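PDB 4DQD: extracellular ligand-binding receptor from Rhodopseudomonas palustris, which probably serves as the solute-binding protein of an ABC transporter, capturing aromatic acids such as 3-phenylpyruvic acid, bound here, for uptake. Local coordinates for residues A[284-289]-A[329-334]. Sequence-based numbering, arbitrary orientation.
With 3PY (3-hydroxypyruvic acid), chain E; PPY (3-phenylpyruvic acid), chain B.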
loop_
_atom_site.group_PDB
_atom_site.type_symbol
_atom_site.label_atom_id
_atom_site.label_comp_id
_atom_site.label_asym_id
_atom_site.label_seq_id
_atom_site.Cartn_x
_atom_site.Cartn_y
_atom_site.Cartn_z
ATOM N N PHE A 284 -1.830 7.632 -0.807
ATOM C CA PHE A 284 -2.686 6.511 -0.429
ATOM C C PHE A 284 -4.016 6.475 -1.160
ATOM O O PHE A 284 -4.585 5.402 -1.368
ATOM C CB PHE A 284 -2.794 6.405 1.097
ATOM C CG PHE A 284 -1.473 6.086 1.718
ATOM C CD1 PHE A 284 -0.713 7.077 2.313
ATOM C CD2 PHE A 284 -0.948 4.808 1.607
ATOM C CE1 PHE A 284 0.539 6.780 2.831
ATOM C CE2 PHE A 284 0.283 4.505 2.112
ATOM C CZ PHE A 284 1.039 5.494 2.728
ATOM N N GLY A 285 -4.493 7.640 -1.589
ATOM C CA GLY A 285 -5.715 7.701 -2.366
ATOM C C GLY A 285 -5.535 6.986 -3.692
ATOM O O GLY A 285 -6.499 6.475 -4.270
ATOM N N VAL A 286 -4.297 6.946 -4.181
ATOM C CA VAL A 286 -4.051 6.373 -5.502
ATOM C C VAL A 286 -4.174 4.861 -5.464
ATOM O O VAL A 286 -4.350 4.217 -6.503
ATOM C CB VAL A 286 -2.683 6.818 -6.110
ATOM C CG1 VAL A 286 -1.589 5.778 -5.853
ATOM C CG2 VAL A 286 -2.842 7.084 -7.610
ATOM N N HIS A 287 -4.125 4.282 -4.267
ATOM C CA HIS A 287 -4.338 2.840 -4.178
ATOM C C HIS A 287 -5.790 2.461 -4.470
ATOM O O HIS A 287 -6.065 1.367 -4.957
ATOM C CB HIS A 287 -3.870 2.316 -2.831
ATOM C CG HIS A 287 -2.445 2.647 -2.534
ATOM N ND1 HIS A 287 -1.510 2.850 -3.527
ATOM C CD2 HIS A 287 -1.786 2.805 -1.359
ATOM C CE1 HIS A 287 -0.340 3.127 -2.979
ATOM N NE2 HIS A 287 -0.478 3.099 -1.667
ATOM N N LEU A 288 -6.712 3.376 -4.196
ATOM C CA LEU A 288 -8.107 3.180 -4.610
ATOM C C LEU A 288 -8.233 3.456 -6.104
ATOM O O LEU A 288 -8.844 2.694 -6.846
ATOM C CB LEU A 288 -9.034 4.123 -3.840
ATOM C CG LEU A 288 -10.503 4.122 -4.272
ATOM C CD1 LEU A 288 -11.094 2.704 -4.308
ATOM C CD2 LEU A 288 -11.353 5.043 -3.381
ATOM N N TRP A 289 -7.639 4.564 -6.539
ATOM C CA TRP A 289 -7.690 4.960 -7.942
ATOM C C TRP A 289 -7.156 3.851 -8.855
ATOM O O TRP A 289 -7.822 3.474 -9.821
ATOM C CB TRP A 289 -6.880 6.256 -8.133
ATOM C CG TRP A 289 -6.945 6.842 -9.511
ATOM C CD1 TRP A 289 -6.040 6.663 -10.523
ATOM C CD2 TRP A 289 -7.955 7.718 -10.025
ATOM N NE1 TRP A 289 -6.427 7.377 -11.632
ATOM C CE2 TRP A 289 -7.600 8.031 -11.353
ATOM C CE3 TRP A 289 -9.126 8.269 -9.489
ATOM C CZ2 TRP A 289 -8.376 8.874 -12.156
ATOM C CZ3 TRP A 289 -9.897 9.102 -10.288
ATOM C CH2 TRP A 289 -9.521 9.391 -11.609
ATOM N N LEU A 329 0.533 1.834 -13.920
ATOM C CA LEU A 329 -0.251 2.371 -12.816
ATOM C C LEU A 329 0.624 3.336 -12.027
ATOM O O LEU A 329 1.847 3.371 -12.196
ATOM C CB LEU A 329 -0.696 1.244 -11.889
ATOM C CG LEU A 329 -1.644 0.213 -12.503
ATOM C CD1 LEU A 329 -1.891 -0.911 -11.496
ATOM C CD2 LEU A 329 -2.965 0.864 -12.919
ATOM N N ASN A 330 0.003 4.120 -11.152
ATOM C CA ASN A 330 0.786 4.956 -10.251
ATOM C C ASN A 330 1.681 4.104 -9.361
ATOM O O ASN A 330 2.750 4.539 -8.932
ATOM C CB ASN A 330 -0.151 5.807 -9.407
ATOM C CG ASN A 330 -0.777 6.919 -10.207
ATOM O OD1 ASN A 330 -0.174 7.981 -10.359
ATOM N ND2 ASN A 330 -1.980 6.683 -10.747
ATOM N N ASN A 331 1.236 2.879 -9.105
ATOM C CA ASN A 331 1.996 1.947 -8.290
ATOM C C ASN A 331 3.103 1.198 -9.020
ATOM O O ASN A 331 3.902 0.514 -8.381
ATOM C CB ASN A 331 1.049 0.937 -7.644
ATOM C CG ASN A 331 0.473 1.440 -6.340
ATOM O OD1 ASN A 331 1.125 1.359 -5.292
ATOM N ND2 ASN A 331 -0.759 1.949 -6.385
ATOM N N GLY A 332 3.172 1.335 -10.343
ATOM C CA GLY A 332 4.235 0.701 -11.103
ATOM C C GLY A 332 3.753 0.043 -12.389
ATOM O O GLY A 332 2.614 0.236 -12.802
ATOM N N LEU A 333 4.627 -0.746 -13.012
ATOM C CA LEU A 333 4.287 -1.418 -14.265
ATOM C C LEU A 333 3.714 -2.788 -13.940
ATOM O O LEU A 333 4.427 -3.657 -13.439
ATOM C CB LEU A 333 5.525 -1.559 -15.147
ATOM C CG LEU A 333 5.305 -2.299 -16.464
ATOM C CD1 LEU A 333 4.336 -1.532 -17.346
ATOM C CD2 LEU A 333 6.649 -2.470 -17.159
ATOM N N SER A 334 2.426 -2.957 -14.225
ATOM C CA SER A 334 1.652 -4.104 -13.764
ATOM C C SER A 334 1.404 -5.133 -14.854
ATOM O O SER A 334 0.892 -4.812 -15.928
ATOM C CB SER A 334 0.307 -3.626 -13.218
ATOM O OG SER A 334 -0.496 -4.725 -12.791
HETATM C C1 3PY E . -9.215 5.071 -12.936
HETATM O O1 3PY E . -8.832 4.663 -11.810
HETATM O O2 3PY E . -8.516 4.879 -13.971
HETATM C C2 3PY E . -10.512 5.788 -13.022
HETATM O O3 3PY E . -10.864 6.315 -14.069
HETATM C C3 3PY E . -11.385 5.801 -11.823
HETATM O O4 3PY E . -12.202 4.690 -11.929
HETATM C C1 PPY B . -0.076 -1.762 6.726
HETATM O O1 PPY B . 0.188 -0.780 7.473
HETATM O O2 PPY B . -0.513 -2.839 7.131
HETATM C C2 PPY B . 0.186 -1.649 5.298
HETATM O O3 PPY B . -0.166 -2.573 4.557
HETATM C C3 PPY B . 0.891 -0.384 4.980
HETATM C "C1'" PPY B . 0.905 0.039 3.564
HETATM C "C2'" PPY B . 2.066 0.499 3.003
HETATM C "C3'" PPY B . 2.095 0.937 1.581
HETATM C "C4'" PPY B . 0.948 0.901 0.831
HETATM C "C5'" PPY B . -0.311 0.417 1.463
HETATM C "C6'" PPY B . -0.342 0.007 2.759
#
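With CG beside the backbone N and anti to the carbonyl carbon (chi1 -56°), the His287 imidazole, carried on the first turns of helix 284-305, brings its ND1 edge up to the amide of Asn331, which meets it from the tight turn of a beta hairpin. The hairpin joins strands 327-329 and 332-334 through a type I turn, Leu329 to Gly332, in a periplasmic binding protein of the leucine-binding family. Asn331 ND2 donates a nearly straight hydrogen bond to His287 ND1 (3.1 Å, 162° at the hydrogen); the acceptor lies in the amide plane, whereas the donor is tilted 19° from the ring plane. Since ND1 accepts here, the ring proton probably sits on NE2. The same ND2 also donates to Asp290 OD2, so two bonds fix the rotation of the Asn331 amide. Beside this pair, Val286 points at the turn: its CG2 presses on the Asn330 amide, 3.3 Å from CG, while its CG1 lies 3.8 Å from Asn330 CB. Asn330 ND2 is bonded to Asp290 OD1, so that one carboxylate on the helix grips both asparagines of the turn. The buried contact lies between two bound ligands. On one side, His287 NE2 comes within 3.6 Å of C4' of 3-phenylpyruvic acid, and the edge of the Phe284 ring meets the same ligand carbon, making the hydrogen-bonded histidine part of the aromatic end of the pocket. On the other, 3-hydroxypyruvic acid, held by Arg267, Thr293 and Glu296, sets its carboxylate O1 over one face of the Trp289 indole, 3.5 Å above the ring plane.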